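Local coordinates for chitin oligosaccharide binding protein NagB2 (PDB 7EHU) that binds chitin oligosaccharides such as N,N'-diacetylchitobiose and N,N',N''-triacetylchitotriose, probably as the extracellular solute-binding component of an uptake system, at residues Leu34-Val39 / Ala48-Val53; Tyr140-Ala145 / Ala334-Phe339. One frame throughout, in Å; residues are numbered along the deposited sequence.

Both contacts pack a helix against the mixed sheet and both carry residues of the sugar pocket. Contact 1 sets helix 44-60 on strand 30-36, and contact 2 sets helix 326-339 against strand 138-154; their centres are 12 Å apart. They touch directly: Leu34 CD1 lies 3.8 Å from Phe335 CE1, and Val53 CG1 packs 3.7 Å from Phe339 N, so side chains of contact 1 rest on the helix of contact 2. At the ligand, Asn38 of contact 1 reaches the chain B sugar; Glu144 and Ala145 of contact 2 touch the chain C sugar, and the Glu144 carboxylate also comes near chain B. Chain B O4 and chain C C1 are 1.4 Å apart, consistent with a glycosidic link.

Contact 1: Leu34-Val39 / Ala48-Val53. With NAG (2-acetamido-2-deoxy-beta-D-glucopyranose), chain B.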
loop_
_atom_site.group_PDB
_atom_site.type_symbol
_atom_site.label_atom_id
_atom_site.label_comp_id
_atom_site.label_asym_id
_atom_site.label_seq_id
_atom_site.Cartn_x
_atom_site.Cartn_y
_atom_site.Cartn_z
ATOM N N LEU A 34 -13.029 -16.230 -5.465
ATOM C CA LEU A 34 -12.040 -15.213 -5.802
ATOM C C LEU A 34 -12.220 -14.082 -4.795
ATOM O O LEU A 34 -13.167 -13.291 -4.894
ATOM C CB LEU A 34 -12.230 -14.743 -7.242
ATOM C CG LEU A 34 -11.067 -13.984 -7.871
ATOM C CD1 LEU A 34 -11.358 -13.726 -9.350
ATOM C CD2 LEU A 34 -10.759 -12.662 -7.153
ATOM N N ARG A 35 -11.329 -14.048 -3.805
ATOM C CA ARG A 35 -11.316 -13.029 -2.766
ATOM C C ARG A 35 -10.604 -11.783 -3.271
ATOM O O ARG A 35 -9.427 -11.842 -3.639
ATOM C CB ARG A 35 -10.608 -13.583 -1.530
ATOM C CG ARG A 35 -10.307 -12.570 -0.428
ATOM C CD ARG A 35 -11.537 -12.096 0.353
ATOM N NE ARG A 35 -12.352 -13.223 0.752
ATOM C CZ ARG A 35 -12.013 -14.143 1.654
ATOM N NH1 ARG A 35 -10.855 -14.049 2.289
ATOM N NH2 ARG A 35 -12.805 -15.182 1.886
ATOM N N HIS A 36 -11.304 -10.649 -3.254
ATOM C CA HIS A 36 -10.728 -9.392 -3.701
ATOM C C HIS A 36 -11.114 -8.310 -2.699
ATOM O O HIS A 36 -11.990 -8.505 -1.842
ATOM C CB HIS A 36 -11.213 -9.024 -5.101
ATOM C CG HIS A 36 -12.657 -8.678 -5.145
ATOM N ND1 HIS A 36 -13.117 -7.390 -4.954
ATOM C CD2 HIS A 36 -13.756 -9.448 -5.331
ATOM C CE1 HIS A 36 -14.432 -7.391 -5.027
ATOM N NE2 HIS A 36 -14.844 -8.617 -5.267
ATOM N N ILE A 37 -10.456 -7.161 -2.811
ATOM C CA ILE A 37 -10.626 -6.053 -1.875
ATOM C C ILE A 37 -11.294 -4.845 -2.528
ATOM O O ILE A 37 -11.327 -3.759 -1.933
ATOM C CB ILE A 37 -9.288 -5.681 -1.208
ATOM C CG1 ILE A 37 -8.231 -5.276 -2.252
ATOM C CG2 ILE A 37 -8.790 -6.824 -0.340
ATOM C CD1 ILE A 37 -7.013 -4.638 -1.624
ATOM N N ASN A 38 -11.863 -5.003 -3.716
ATOM C CA ASN A 38 -12.384 -3.864 -4.486
ATOM C C ASN A 38 -13.849 -3.579 -4.181
ATOM O O ASN A 38 -14.718 -3.679 -5.050
ATOM C CB ASN A 38 -12.148 -4.115 -5.962
ATOM C CG ASN A 38 -10.702 -4.275 -6.253
ATOM O OD1 ASN A 38 -9.907 -3.402 -5.883
ATOM N ND2 ASN A 38 -10.322 -5.397 -6.846
ATOM N N VAL A 39 -14.098 -3.198 -2.919
ATOM C CA VAL A 39 -15.449 -3.048 -2.382
ATOM C C VAL A 39 -15.942 -1.603 -2.346
ATOM O O VAL A 39 -17.153 -1.370 -2.341
ATOM C CB VAL A 39 -15.594 -3.698 -0.985
ATOM C CG1 VAL A 39 -15.305 -5.175 -1.052
ATOM C CG2 VAL A 39 -14.727 -3.013 0.062
ATOM N N ALA A 48 -14.865 -3.742 -11.970
ATOM C CA ALA A 48 -15.430 -4.043 -13.281
ATOM C C ALA A 48 -14.392 -4.709 -14.178
ATOM O O ALA A 48 -14.712 -5.619 -14.949
ATOM C CB ALA A 48 -15.965 -2.759 -13.921
ATOM N N LEU A 49 -13.133 -4.290 -14.071
ATOM C CA LEU A 49 -12.083 -4.923 -14.868
ATOM C C LEU A 49 -11.877 -6.371 -14.440
ATOM O O LEU A 49 -11.738 -7.269 -15.284
ATOM C CB LEU A 49 -10.792 -4.128 -14.707
ATOM C CG LEU A 49 -9.605 -4.514 -15.572
ATOM C CD1 LEU A 49 -9.965 -4.460 -17.045
ATOM C CD2 LEU A 49 -8.434 -3.610 -15.286
ATOM N N LEU A 50 -11.882 -6.617 -13.128
ATOM C CA LEU A 50 -11.783 -7.978 -12.618
ATOM C C LEU A 50 -12.938 -8.835 -13.127
ATOM O O LEU A 50 -12.734 -9.982 -13.538
ATOM C CB LEU A 50 -11.755 -7.945 -11.089
ATOM C CG LEU A 50 -11.652 -9.301 -10.384
ATOM C CD1 LEU A 50 -10.315 -9.995 -10.685
ATOM C CD2 LEU A 50 -11.829 -9.105 -8.880
ATOM N N GLU A 51 -14.163 -8.302 -13.068
ATOM C CA GLU A 51 -15.339 -9.024 -13.542
ATOM C C GLU A 51 -15.225 -9.337 -15.029
ATOM O O GLU A 51 -15.618 -10.425 -15.466
ATOM C CB GLU A 51 -16.610 -8.220 -13.251
ATOM C CG GLU A 51 -16.990 -8.198 -11.769
ATOM C CD GLU A 51 -18.082 -7.191 -11.427
ATOM O OE1 GLU A 51 -18.433 -6.358 -12.289
ATOM O OE2 GLU A 51 -18.564 -7.221 -10.278
ATOM N N LYS A 52 -14.698 -8.393 -15.819
ATOM C CA LYS A 52 -14.501 -8.639 -17.244
ATOM C C LYS A 52 -13.548 -9.807 -17.466
ATOM O O LYS A 52 -13.819 -10.693 -18.289
ATOM C CB LYS A 52 -13.967 -7.374 -17.917
ATOM C CG LYS A 52 -13.803 -7.518 -19.412
ATOM C CD LYS A 52 -13.599 -6.195 -20.127
ATOM C CE LYS A 52 -12.169 -5.715 -20.092
ATOM N NZ LYS A 52 -11.940 -4.654 -21.140
ATOM N N VAL A 53 -12.446 -9.847 -16.709
ATOM C CA VAL A 53 -11.478 -10.932 -16.842
ATOM C C VAL A 53 -12.112 -12.257 -16.425
ATOM O O VAL A 53 -11.900 -13.293 -17.072
ATOM C CB VAL A 53 -10.221 -10.611 -15.999
ATOM C CG1 VAL A 53 -9.354 -11.825 -15.822
ATOM C CG2 VAL A 53 -9.434 -9.474 -16.615
HETATM C C1 NAG B . -8.124 0.860 -6.456
HETATM C C2 NAG B . -8.192 1.376 -5.008
HETATM C C3 NAG B . -6.952 0.963 -4.224
HETATM C C4 NAG B . -6.568 -0.493 -4.471
HETATM C C5 NAG B . -6.646 -0.845 -5.949
HETATM C C6 NAG B . -6.414 -2.309 -6.227
HETATM C C7 NAG B . -9.355 3.530 -4.613
HETATM C C8 NAG B . -9.231 5.029 -4.725
HETATM N N2 NAG B . -8.292 2.827 -5.019
HETATM O O1 NAG B . -9.307 1.127 -7.126
HETATM O O3 NAG B . -7.194 1.225 -2.844
HETATM O O4 NAG B . -5.187 -0.649 -4.151
HETATM O O5 NAG B . -7.939 -0.513 -6.459
HETATM O O6 NAG B . -7.187 -3.134 -5.373
HETATM O O7 NAG B . -10.357 2.985 -4.148
#
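Leu50 CD2 meets the imidazole of His36 obliquely, 3.8 Å from CG, and the same methyl lies equally near His36 CB. The ring's edge is occupied from within its own segment: Asn38 CA lies there in plane, and Asn38 N donates to His36 ND1 at 3.0 Å. That bond is bent (N-H...N 149°), but its donor stays close to the ring plane. His36 CG stands between its backbone N and carbonyl carbon (chi1 68°), which brings ND1 back to receive that N-H. Beside the ring, Leu34 and Leu50 run antiparallel alongside each other, methyl against methyl, CD2 to CD2 at 4.1 Å.

These contacts seat helix 44-60 on strand 30-36 in a beta-alpha-beta unit whose second strand is 64-70; Tyr318 touches Leu34, His36 and Leu50 from strand 309-320. Past the strand, Asn38 centres an inverse gamma turn, and its OD1 accepts a hydrogen bond from O6 of the chain B sugar at 2.8 Å. A leucine at His36 would probably leave Asn38 N without its ring acceptor, and the turn that presents the amide to the sugar less well fixed. Because ND1 acts as acceptor, the imidazole is likely to be neutral with its proton on NE2. The chemistry is thus divided: Leu50 supplies purely apolar packing, while the His36-Asn38 bond probably steadies the turn and Asn38 OD1 binds the ligand.

Contact 2: Tyr140-Ala145 / Ala334-Phe339; sequences YGLPEA and AFIKNF. With NAG (2-acetamido-2-deoxy-beta-D-glucopyranose), chain C.
Leu142 and Ile336 join strand 138-154 to the end of helix 326-339, a helix-on-sheet packing within the periplasmic-binding-protein fold of this solute-binding protein. The apolar part is a single methyl pair, Leu142 CD1 on Ile336 CG2 at 3.9 Å, where the two side chains lie roughly perpendicular. Leu118 and Leu121 of helix 115-121 add to this packing, touching Leu142 and Ile336 respectively.

The second kind of contact sets the glutamate side chain against an aromatic edge. With CG anti to the backbone N (chi1 169°) and the chain extended beyond it, Glu144 reaches the rim of Phe339, where Glu144 CG lies in the ring plane and Glu144 CD comes 3.8 Å from Phe339 CZ. The carboxylate stands almost upright to the ring (89°). Carbon atoms thus make the touch, while Glu144 OE1 and OE2 each stand 4.1 Å from Phe339 CZ, so any attraction to the slightly positive rim hydrogens is probably slight. Phe339 is further bounded by Tyr318 in an edge-to-face contact, and Phe339 CB sits 3.9 Å above one face of the Phe335 ring, nearer the ring's margin than its centre.

Contacts with the sugar form the third group, at the corner where the chain turns at Glu144. The acetamido methyl C8 of the chain C sugar packs against two beta carbons, 3.9 Å from Glu144 CB and 3.8 Å from Ala145 CB.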
loop_
_atom_site.group_PDB
_atom_site.type_symbol
_atom_site.label_atom_id
_atom_site.label_comp_id
_atom_site.label_asym_id
_atom_site.label_seq_id
_atom_site.Cartn_x
_atom_site.Cartn_y
_atom_site.Cartn_z
ATOM N N TYR A 140 5.132 -17.255 -5.207
ATOM C CA TYR A 140 3.881 -17.617 -4.547
ATOM C C TYR A 140 2.775 -16.581 -4.708
ATOM O O TYR A 140 1.719 -16.714 -4.091
ATOM C CB TYR A 140 4.142 -17.883 -3.067
ATOM C CG TYR A 140 4.923 -19.146 -2.816
ATOM C CD1 TYR A 140 4.331 -20.402 -2.962
ATOM C CD2 TYR A 140 6.257 -19.091 -2.425
ATOM C CE1 TYR A 140 5.044 -21.570 -2.716
ATOM C CE2 TYR A 140 6.979 -20.242 -2.175
ATOM C CZ TYR A 140 6.360 -21.480 -2.307
ATOM O OH TYR A 140 7.105 -22.610 -2.062
ATOM N N GLY A 141 2.968 -15.580 -5.544
ATOM C CA GLY A 141 1.915 -14.626 -5.858
ATOM C C GLY A 141 2.413 -13.687 -6.931
ATOM O O GLY A 141 3.605 -13.668 -7.246
ATOM N N LEU A 142 1.488 -12.894 -7.475
ATOM C CA LEU A 142 1.787 -12.053 -8.631
ATOM C C LEU A 142 1.263 -10.649 -8.362
ATOM O O LEU A 142 0.045 -10.459 -8.232
ATOM C CB LEU A 142 1.186 -12.608 -9.920
ATOM C CG LEU A 142 1.695 -13.999 -10.268
ATOM C CD1 LEU A 142 0.911 -14.577 -11.432
ATOM C CD2 LEU A 142 3.187 -14.036 -10.595
ATOM N N PRO A 143 2.129 -9.648 -8.272
ATOM C CA PRO A 143 1.647 -8.306 -7.955
ATOM C C PRO A 143 0.750 -7.808 -9.077
ATOM O O PRO A 143 1.034 -8.020 -10.262
ATOM C CB PRO A 143 2.935 -7.489 -7.859
ATOM C CG PRO A 143 3.934 -8.232 -8.666
ATOM C CD PRO A 143 3.576 -9.678 -8.511
ATOM N N GLU A 144 -0.325 -7.114 -8.701
ATOM C CA GLU A 144 -1.275 -6.531 -9.647
ATOM C C GLU A 144 -0.833 -5.160 -10.130
ATOM O O GLU A 144 -1.143 -4.779 -11.260
ATOM C CB GLU A 144 -2.649 -6.404 -8.947
ATOM C CG GLU A 144 -3.672 -5.600 -9.684
ATOM C CD GLU A 144 -5.037 -5.521 -9.017
ATOM O OE1 GLU A 144 -5.342 -6.305 -8.106
ATOM O OE2 GLU A 144 -5.823 -4.667 -9.443
ATOM N N ALA A 145 -0.127 -4.427 -9.281
ATOM C CA ALA A 145 0.297 -3.068 -9.553
ATOM C C ALA A 145 1.568 -2.838 -8.760
ATOM O O ALA A 145 1.912 -3.614 -7.869
ATOM C CB ALA A 145 -0.764 -2.056 -9.114
ATOM N N ALA A 334 -6.063 -20.311 -16.269
ATOM C CA ALA A 334 -6.754 -19.460 -17.235
ATOM C C ALA A 334 -6.976 -18.060 -16.678
ATOM O O ALA A 334 -6.847 -17.067 -17.404
ATOM C CB ALA A 334 -8.080 -20.101 -17.666
ATOM N N PHE A 335 -7.306 -17.965 -15.392
ATOM C CA PHE A 335 -7.462 -16.659 -14.775
ATOM C C PHE A 335 -6.145 -15.885 -14.816
ATOM O O PHE A 335 -6.120 -14.699 -15.174
ATOM C CB PHE A 335 -7.932 -16.794 -13.323
ATOM C CG PHE A 335 -7.905 -15.482 -12.582
ATOM C CD1 PHE A 335 -8.896 -14.532 -12.793
ATOM C CD2 PHE A 335 -6.861 -15.167 -11.741
ATOM C CE1 PHE A 335 -8.861 -13.316 -12.159
ATOM C CE2 PHE A 335 -6.822 -13.933 -11.096
ATOM C CZ PHE A 335 -7.813 -13.003 -11.319
ATOM N N ILE A 336 -5.035 -16.540 -14.458
ATOM C CA ILE A 336 -3.734 -15.870 -14.493
ATOM C C ILE A 336 -3.443 -15.376 -15.909
ATOM O O ILE A 336 -3.027 -14.229 -16.122
ATOM C CB ILE A 336 -2.624 -16.789 -13.946
ATOM C CG1 ILE A 336 -2.830 -17.063 -12.451
ATOM C CG2 ILE A 336 -1.227 -16.214 -14.211
ATOM C CD1 ILE A 336 -2.016 -18.204 -11.936
ATOM N N LYS A 337 -3.684 -16.245 -16.893
ATOM C CA LYS A 337 -3.458 -15.904 -18.291
ATOM C C LYS A 337 -4.242 -14.671 -18.704
ATOM O O LYS A 337 -3.748 -13.836 -19.483
ATOM C CB LYS A 337 -3.857 -17.096 -19.164
ATOM C CG LYS A 337 -3.757 -16.837 -20.663
ATOM C CD LYS A 337 -4.377 -17.945 -21.519
ATOM C CE LYS A 337 -5.857 -18.049 -21.326
ATOM N NZ LYS A 337 -6.623 -17.243 -22.338
ATOM N N ASN A 338 -5.479 -14.557 -18.221
ATOM C CA ASN A 338 -6.362 -13.494 -18.661
ATOM C C ASN A 338 -6.258 -12.235 -17.830
ATOM O O ASN A 338 -6.600 -11.161 -18.329
ATOM C CB ASN A 338 -7.800 -13.998 -18.695
ATOM C CG ASN A 338 -8.028 -15.000 -19.818
ATOM O OD1 ASN A 338 -7.353 -14.948 -20.846
ATOM N ND2 ASN A 338 -8.990 -15.895 -19.645
ATOM N N PHE A 339 -5.781 -12.323 -16.594
ATOM C CA PHE A 339 -5.622 -11.135 -15.771
ATOM C C PHE A 339 -4.278 -10.454 -16.002
ATOM O O PHE A 339 -4.213 -9.221 -16.097
ATOM C CB PHE A 339 -5.760 -11.493 -14.287
ATOM C CG PHE A 339 -5.828 -10.292 -13.388
ATOM C CD1 PHE A 339 -6.981 -9.548 -13.300
ATOM C CD2 PHE A 339 -4.738 -9.904 -12.637
ATOM C CE1 PHE A 339 -7.048 -8.434 -12.485
ATOM C CE2 PHE A 339 -4.799 -8.786 -11.814
ATOM C CZ PHE A 339 -5.958 -8.057 -11.732
HETATM C C1 NAG C . -4.846 -1.271 -2.922
HETATM C C2 NAG C . -3.366 -1.594 -3.036
HETATM C C3 NAG C . -2.802 -2.049 -1.693
HETATM C C4 NAG C . -3.199 -1.106 -0.566
HETATM C C5 NAG C . -4.708 -0.902 -0.607
HETATM C C6 NAG C . -5.234 0.066 0.423
HETATM C C7 NAG C . -2.717 -2.428 -5.280
HETATM C C8 NAG C . -2.609 -3.645 -6.141
HETATM N N2 NAG C . -3.157 -2.637 -4.031
HETATM O O3 NAG C . -1.392 -2.132 -1.831
HETATM O O4 NAG C . -2.880 -1.705 0.687
HETATM O O5 NAG C . -5.061 -0.368 -1.889
HETATM O O6 NAG C . -6.655 0.127 0.381
HETATM O O7 NAG C . -2.400 -1.316 -5.692
#